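Precorrin-6y methyltransferase/putative decarboxylase (Methanothermobacter thermautotrophicus, PDB 1L3I) probably methylates C-15 of cobalt-precorrin-6B with S-adenosyl-L-methionine and then removes the C-12 carboxyl group, giving cobalt-precorrin-7 in anaerobic cobalamin biosynthesis. Local coordinates at residues A91-A94 / L95-P99; E112-E115 / I116-I120; A143-C146 / L147-G151. One frame throughout, in Å; residues are numbered along the deposited sequence.

Contact 1: A91-A94 / L95-P99; sequences APEA and LCKIP. With SAH (S-adenosyl-L-homocysteine), chain G.
Ala91 works in two directions from the first turn of its short helix. Its N-H is given to ring nitrogen N1 of S-adenosyl-L-homocysteine, with Ala91 N 2.8 Å from SAH N1, while its CB packs 3.3 Å from the same N1; at the other end of the residue, Ala91 O takes the N-H of Leu95 at 2.7 Å. This backbone recognition of the adenine matches the known role of Ala91 in binding S-adenosyl-L-methionine. Pro92 O comes next, accepting from Cys96 N at 3.3 Å. Glu93 reaches forward on the outer side: its chain bends at chi2 (-91°), which swings the carboxylate across the extended chain of Lys97, and a salt bridge joins Glu93 OE2 to Lys97 NZ at 3.3 Å. Ala94 O then receives Lys97 N at 3.1 Å, a three-residue reach in place of the four-residue one as the helix runs out. The turn is wedged between strands and a helix: Leu95 lies against Val38 and Val40 of strand 36-40 and Ile61 of strand 57-62, while Pro92 and Leu95 meet Ile119 of helix 113-122.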
loop_
_atom_site.group_PDB
_atom_site.type_symbol
_atom_site.label_atom_id
_atom_site.label_comp_id
_atom_site.label_asym_id
_atom_site.label_seq_id
_atom_site.Cartn_x
_atom_site.Cartn_y
_atom_site.Cartn_z
ATOM N N ALA A 91 21.722 6.428 23.527
ATOM C CA ALA A 91 21.797 7.616 22.681
ATOM C C ALA A 91 21.980 8.992 23.313
ATOM O O ALA A 91 22.885 9.729 22.911
ATOM C CB ALA A 91 20.619 7.656 21.708
ATOM N N PRO A 92 21.124 9.380 24.277
ATOM C CA PRO A 92 21.320 10.722 24.851
ATOM C C PRO A 92 22.725 10.972 25.410
ATOM O O PRO A 92 23.342 11.986 25.077
ATOM C CB PRO A 92 20.227 10.798 25.902
ATOM C CG PRO A 92 19.133 9.956 25.281
ATOM C CD PRO A 92 19.933 8.747 24.856
ATOM N N GLU A 93 23.247 10.006 26.172
ATOM C CA GLU A 93 24.587 10.097 26.750
ATOM C C GLU A 93 25.611 10.278 25.642
ATOM O O GLU A 93 26.461 11.174 25.714
ATOM C CB GLU A 93 24.919 8.829 27.571
ATOM C CG GLU A 93 26.429 8.448 27.712
ATOM C CD GLU A 93 26.941 7.498 26.601
ATOM O OE1 GLU A 93 26.282 6.454 26.348
ATOM O OE2 GLU A 93 28.005 7.787 25.982
ATOM N N ALA A 94 25.510 9.424 24.620
ATOM C CA ALA A 94 26.421 9.409 23.475
ATOM C C ALA A 94 26.336 10.672 22.634
ATOM O O ALA A 94 27.364 11.205 22.203
ATOM C CB ALA A 94 26.148 8.198 22.616
ATOM N N LEU A 95 25.111 11.142 22.402
ATOM C CA LEU A 95 24.869 12.344 21.594
ATOM C C LEU A 95 25.541 13.584 22.170
ATOM O O LEU A 95 25.970 14.456 21.421
ATOM C CB LEU A 95 23.366 12.607 21.434
ATOM C CG LEU A 95 22.601 11.817 20.376
ATOM C CD1 LEU A 95 21.123 12.004 20.630
ATOM C CD2 LEU A 95 22.990 12.269 18.967
ATOM N N CYS A 96 25.646 13.647 23.493
ATOM C CA CYS A 96 26.273 14.783 24.161
ATOM C C CYS A 96 27.794 14.870 23.963
ATOM O O CYS A 96 28.377 15.943 24.142
ATOM C CB CYS A 96 25.973 14.762 25.659
ATOM S SG CYS A 96 24.302 15.183 26.127
ATOM N N LYS A 97 28.426 13.754 23.590
ATOM C CA LYS A 97 29.874 13.712 23.391
ATOM C C LYS A 97 30.353 14.058 21.980
ATOM O O LYS A 97 31.546 14.300 21.763
ATOM C CB LYS A 97 30.417 12.336 23.748
ATOM C CG LYS A 97 30.041 11.833 25.117
ATOM C CD LYS A 97 30.686 10.476 25.347
ATOM C CE LYS A 97 30.229 9.840 26.656
ATOM N NZ LYS A 97 31.050 8.633 26.956
ATOM N N ILE A 98 29.437 14.086 21.022
ATOM C CA ILE A 98 29.815 14.360 19.644
ATOM C C ILE A 98 29.703 15.847 19.279
ATOM O O ILE A 98 29.108 16.632 20.005
ATOM C CB ILE A 98 28.977 13.488 18.656
ATOM C CG1 ILE A 98 27.533 13.966 18.576
ATOM C CG2 ILE A 98 28.975 12.049 19.115
ATOM C CD1 ILE A 98 26.724 13.285 17.480
ATOM N N PRO A 99 30.386 16.265 18.204
ATOM C CA PRO A 99 30.307 17.672 17.798
ATOM C C PRO A 99 28.964 17.966 17.145
ATOM O O PRO A 99 28.077 17.106 17.117
ATOM C CB PRO A 99 31.464 17.805 16.807
ATOM C CG PRO A 99 31.632 16.439 16.264
ATOM C CD PRO A 99 31.467 15.575 17.486
HETATM N N SAH G . 18.628 1.293 10.500
HETATM C CA SAH G . 19.424 0.124 10.889
HETATM C CB SAH G . 18.653 -0.788 11.879
HETATM C CG SAH G . 18.277 -0.066 13.204
HETATM S SD SAH G . 17.411 -1.046 14.436
HETATM C C SAH G . 19.803 -0.649 9.633
HETATM O O SAH G . 19.417 -0.186 8.545
HETATM O OXT SAH G . 20.491 -1.683 9.748
HETATM C "C5'" SAH G . 17.220 0.117 15.765
HETATM C "C4'" SAH G . 18.409 0.181 16.658
HETATM O "O4'" SAH G . 18.047 1.141 17.670
HETATM C "C3'" SAH G . 18.795 -1.173 17.436
HETATM O "O3'" SAH G . 20.084 -1.799 17.138
HETATM C "C2'" SAH G . 18.624 -0.693 18.895
HETATM O "O2'" SAH G . 19.401 -1.345 19.912
HETATM C "C1'" SAH G . 18.866 0.792 18.749
HETATM N N9 SAH G . 18.401 1.706 19.785
HETATM C C8 SAH G . 17.072 1.882 20.244
HETATM N N7 SAH G . 17.011 2.794 21.166
HETATM C C5 SAH G . 18.339 3.243 21.348
HETATM C C6 SAH G . 18.930 4.204 22.187
HETATM N N6 SAH G . 18.211 4.928 23.052
HETATM N N1 SAH G . 20.275 4.417 22.119
HETATM C C2 SAH G . 20.974 3.692 21.254
HETATM N N3 SAH G . 20.537 2.766 20.418
HETATM C C4 SAH G . 19.205 2.580 20.504
#

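Contact 2: E112-E115 / I116-I120; sequences ELQE and ILRII
Leu113 and Leu117 meet on the buried side of helix 113-122, with Leu113 CD1 4.0 Å from Leu117 CG and the two branched ends crossing at a slant. Beside them Ile116 is packed closely over the first turn: CG1 stands anti to its own carbonyl carbon (chi1 -71°), which lays it 3.1 Å from Glu112 O and carries CD1 back to Glu112 CB. Glu112 O also accepts Ile116 N at 2.9 Å. Glu112 is the N-cap residue, and its carboxylate turns to the cofactor, where OE1 makes a weak hydrogen bond to the adenine amino group N6; in this Rossmann-like methyltransferase fold the helix start thus borders the S-adenosyl-L-homocysteine pocket, and Ile116 also touches Ala91. A partly covered flank faces helix 91-95: there Glu115 lies alongside Ile119, Glu115 CG approaching Ile119 CD1 at 4.1 Å, and both pack on Pro92, while Glu115 O holds Ile119 N at 3.1 Å. The outer side is looser. Gln114 and Arg118 run side by side, their amide and guanidinium planes 35° apart, and Gln114 CG sits 3.7 Å above the centre of the guanidinium face. An alanine in place of Gln114 removes CG and the amide, which is likely to leave the guanidinium less well covered and its end freer to turn.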
loop_
_atom_site.group_PDB
_atom_site.type_symbol
_atom_site.label_atom_id
_atom_site.label_comp_id
_atom_site.label_asym_id
_atom_site.label_seq_id
_atom_site.Cartn_x
_atom_site.Cartn_y
_atom_site.Cartn_z
ATOM N N GLU A 112 13.143 6.774 24.325
ATOM C CA GLU A 112 13.722 8.097 24.573
ATOM C C GLU A 112 13.689 9.026 23.364
ATOM O O GLU A 112 14.502 9.941 23.268
ATOM C CB GLU A 112 15.170 7.938 25.046
ATOM C CG GLU A 112 15.319 6.989 26.219
ATOM C CD GLU A 112 16.757 6.609 26.488
ATOM O OE1 GLU A 112 17.585 6.693 25.558
ATOM O OE2 GLU A 112 17.048 6.208 27.634
ATOM N N LEU A 113 12.720 8.828 22.474
ATOM C CA LEU A 113 12.634 9.645 21.265
ATOM C C LEU A 113 12.652 11.147 21.525
ATOM O O LEU A 113 13.456 11.892 20.949
ATOM C CB LEU A 113 11.394 9.284 20.442
ATOM C CG LEU A 113 11.265 10.094 19.156
ATOM C CD1 LEU A 113 12.406 9.777 18.192
ATOM C CD2 LEU A 113 9.918 9.819 18.528
ATOM N N GLN A 114 11.760 11.582 22.404
ATOM C CA GLN A 114 11.635 12.993 22.751
ATOM C C GLN A 114 12.960 13.595 23.213
ATOM O O GLN A 114 13.367 14.657 22.739
ATOM C CB GLN A 114 10.582 13.138 23.836
ATOM C CG GLN A 114 10.259 14.556 24.204
ATOM C CD GLN A 114 9.174 14.611 25.248
ATOM O OE1 GLN A 114 9.405 14.292 26.424
ATOM N NE2 GLN A 114 7.972 14.996 24.827
ATOM N N GLU A 115 13.633 12.892 24.117
ATOM C CA GLU A 115 14.918 13.329 24.668
ATOM C C GLU A 115 15.973 13.414 23.568
ATOM O O GLU A 115 16.703 14.404 23.471
ATOM C CB GLU A 115 15.367 12.335 25.739
ATOM C CG GLU A 115 16.624 12.705 26.479
ATOM C CD GLU A 115 17.008 11.673 27.534
ATOM O OE1 GLU A 115 16.267 10.671 27.708
ATOM O OE2 GLU A 115 18.060 11.869 28.195
ATOM N N ILE A 116 16.057 12.341 22.775
ATOM C CA ILE A 116 16.986 12.193 21.661
ATOM C C ILE A 116 16.801 13.341 20.685
ATOM O O ILE A 116 17.780 13.945 20.252
ATOM C CB ILE A 116 16.734 10.849 20.923
ATOM C CG1 ILE A 116 17.177 9.679 21.795
ATOM C CG2 ILE A 116 17.453 10.800 19.571
ATOM C CD1 ILE A 116 16.792 8.333 21.209
ATOM N N LEU A 117 15.551 13.663 20.364
ATOM C CA LEU A 117 15.277 14.756 19.432
ATOM C C LEU A 117 15.660 16.132 19.986
ATOM O O LEU A 117 16.357 16.889 19.314
ATOM C CB LEU A 117 13.814 14.743 18.976
ATOM C CG LEU A 117 13.399 13.651 17.994
ATOM C CD1 LEU A 117 11.935 13.862 17.688
ATOM C CD2 LEU A 117 14.245 13.679 16.722
ATOM N N ARG A 118 15.245 16.434 21.220
ATOM C CA ARG A 118 15.571 17.710 21.861
ATOM C C ARG A 118 17.070 17.942 21.806
ATOM O O ARG A 118 17.504 19.043 21.510
ATOM C CB ARG A 118 15.149 17.718 23.321
ATOM C CG ARG A 118 13.690 18.012 23.579
ATOM C CD ARG A 118 13.475 18.073 25.070
ATOM N NE ARG A 118 12.082 18.153 25.459
ATOM C CZ ARG A 118 11.518 17.362 26.366
ATOM N NH1 ARG A 118 12.231 16.409 26.972
ATOM N NH2 ARG A 118 10.241 17.544 26.719
ATOM N N ILE A 119 17.842 16.903 22.124
ATOM C CA ILE A 119 19.308 16.965 22.084
ATOM C C ILE A 119 19.789 17.187 20.653
ATOM O O ILE A 119 20.667 18.009 20.423
ATOM C CB ILE A 119 19.972 15.666 22.658
ATOM C CG1 ILE A 119 19.627 15.493 24.144
ATOM C CG2 ILE A 119 21.478 15.667 22.421
ATOM C CD1 ILE A 119 20.026 14.141 24.722
ATOM N N ILE A 120 19.249 16.435 19.692
ATOM C CA ILE A 120 19.666 16.610 18.297
ATOM C C ILE A 120 19.410 18.062 17.883
ATOM O O ILE A 120 20.200 18.644 17.162
ATOM C CB ILE A 120 18.941 15.633 17.304
ATOM C CG1 ILE A 120 19.467 14.199 17.465
ATOM C CG2 ILE A 120 19.153 16.094 15.860
ATOM C CD1 ILE A 120 18.752 13.169 16.611
#

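Contact 3: A143-C146 / L147-G151; sequences AMEC and LRDLG
With chi1 at -177°, Glu145 sets CG opposite its backbone N, whereas Asp149 (chi1 -66°) swings its carboxylate back along the helix toward the preceding turn. The two acidic chains therefore cross at a slant, and Glu145 CG comes 3.5 Å from Asp149 OD2. The carboxylates themselves stay apart, Glu145 OE2 lying 4.8 Å from Asp149 OD2 with their planes turned 35° to each other; like charges at this spacing would probably disfavour one another mildly. Beneath them Asp149 N is hydrogen-bonded to Glu145 O at 2.8 Å. Asp149 OD1 also lies 3.2 Å from Glu145 O, but both are acceptors and no hydrogen bond joins them. On the buried side of the helix, Leu147 lays its branch over the carbonyl of Ala143, CG standing 3.3 Å from Ala143 O, and its N-H goes to that oxygen too. Met144, a selenomethionine in this model, takes the N-H of Arg148 on its carbonyl oxygen.

The end of the helix is less regular. Leu150 N reaches Cys146 O at 3.0 Å with a bent, weak bond, and Leu150 CG rests 3.2 Å from Cys146 O. Gly151, with its positive phi, is the C-prime residue of a Schellman motif: Gly151 N turns back to Arg148 O at 2.8 Å, and Phe152 N pairs with Leu147 O, closing helix 137-149 and turning the chain toward strand 155-167. Met144 and Arg148 pack on Thr171 of a second subunit, and Met144 also touches Leu137 of a third, so this helix contributes to the tetramer. Within its own chain, Cys146 and Leu147 pack against Leu117 of helix 113-122, while Ala143 and Leu147 lie on Ile182 of strand 170-183.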
loop_
_atom_site.group_PDB
_atom_site.type_symbol
_atom_site.label_atom_id
_atom_site.label_comp_id
_atom_site.label_asym_id
_atom_site.label_seq_id
_atom_site.Cartn_x
_atom_site.Cartn_y
_atom_site.Cartn_z
ATOM N N ALA A 143 7.120 11.576 16.847
ATOM C CA ALA A 143 8.122 12.286 16.054
ATOM C C ALA A 143 7.552 13.611 15.545
ATOM O O ALA A 143 8.202 14.649 15.619
ATOM C CB ALA A 143 8.593 11.397 14.870
HETATM N N MSE A 144 6.316 13.564 15.070
HETATM C CA MSE A 144 5.630 14.736 14.546
HETATM C C MSE A 144 5.418 15.803 15.620
HETATM O O MSE A 144 5.895 16.923 15.468
HETATM C CB MSE A 144 4.291 14.317 13.972
HETATM C CG MSE A 144 4.417 13.369 12.806
HETATM SE SE MSE A 144 4.341 14.321 11.177
HETATM C CE MSE A 144 2.420 14.275 11.019
ATOM N N GLU A 145 4.714 15.446 16.693
ATOM C CA GLU A 145 4.449 16.379 17.790
ATOM C C GLU A 145 5.765 16.974 18.301
ATOM O O GLU A 145 5.947 18.185 18.300
ATOM C CB GLU A 145 3.680 15.685 18.943
ATOM C CG GLU A 145 3.299 16.637 20.121
ATOM C CD GLU A 145 2.297 16.040 21.127
ATOM O OE1 GLU A 145 2.633 15.028 21.798
ATOM O OE2 GLU A 145 1.178 16.604 21.265
ATOM N N CYS A 146 6.705 16.115 18.669
ATOM C CA CYS A 146 7.986 16.578 19.172
ATOM C C CYS A 146 8.695 17.534 18.240
ATOM O O CYS A 146 9.088 18.611 18.661
ATOM C CB CYS A 146 8.894 15.404 19.480
ATOM S SG CYS A 146 8.407 14.582 20.999
ATOM N N LEU A 147 8.829 17.160 16.973
ATOM C CA LEU A 147 9.510 18.023 16.033
ATOM C C LEU A 147 8.782 19.340 15.808
ATOM O O LEU A 147 9.428 20.362 15.602
ATOM C CB LEU A 147 9.776 17.302 14.721
ATOM C CG LEU A 147 10.956 16.327 14.760
ATOM C CD1 LEU A 147 10.957 15.467 13.521
ATOM C CD2 LEU A 147 12.257 17.098 14.882
ATOM N N ARG A 148 7.452 19.331 15.860
ATOM C CA ARG A 148 6.689 20.577 15.697
ATOM C C ARG A 148 6.969 21.466 16.895
ATOM O O ARG A 148 7.272 22.648 16.748
ATOM C CB ARG A 148 5.180 20.327 15.635
ATOM C CG ARG A 148 4.611 20.418 14.238
ATOM C CD ARG A 148 3.154 20.046 14.233
ATOM N NE ARG A 148 2.771 19.359 12.994
ATOM C CZ ARG A 148 1.521 19.272 12.556
ATOM N NH1 ARG A 148 0.528 19.831 13.250
ATOM N NH2 ARG A 148 1.264 18.653 11.411
ATOM N N ASP A 149 6.894 20.856 18.075
ATOM C CA ASP A 149 7.120 21.533 19.339
ATOM C C ASP A 149 8.513 22.142 19.450
ATOM O O ASP A 149 8.724 23.088 20.207
ATOM C CB ASP A 149 6.866 20.580 20.503
ATOM C CG ASP A 149 5.416 20.149 20.612
ATOM O OD1 ASP A 149 4.574 20.612 19.791
ATOM O OD2 ASP A 149 5.106 19.350 21.527
ATOM N N LEU A 150 9.465 21.593 18.703
ATOM C CA LEU A 150 10.828 22.111 18.731
ATOM C C LEU A 150 10.997 23.175 17.660
ATOM O O LEU A 150 12.105 23.642 17.410
ATOM C CB LEU A 150 11.842 20.983 18.560
ATOM C CG LEU A 150 11.849 19.919 19.650
ATOM C CD1 LEU A 150 12.866 18.841 19.310
ATOM C CD2 LEU A 150 12.148 20.542 21.013
ATOM N N GLY A 151 9.904 23.534 17.003
ATOM C CA GLY A 151 9.940 24.576 15.992
ATOM C C GLY A 151 10.294 24.223 14.556
ATOM O O GLY A 151 10.573 25.112 13.744
#

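How the contacts relate
Going from the N terminus, the three contacts follow in series, each closing only a turn or so of helix, with none nested in or crossing another. Contact 1 spans the short helix 91-95 and the loop leading to strand 101-106; contact 2 opens helix 113-122 after that strand; contact 3 ends helix 137-149, beyond strand 128-134. In space contact 2 is the middle piece. Pro92 of contact 1 packs against Glu112 at the start of contact 2, and on the other flank Gln114 meets Cys146 and Arg118 meets Leu150 of contact 3. Contacts 1 and 3 do not touch, their nearest atoms being about 11 Å apart. The row thus runs from the cofactor's adenine, met by contacts 1 and 2, to the subunit interface at contact 3.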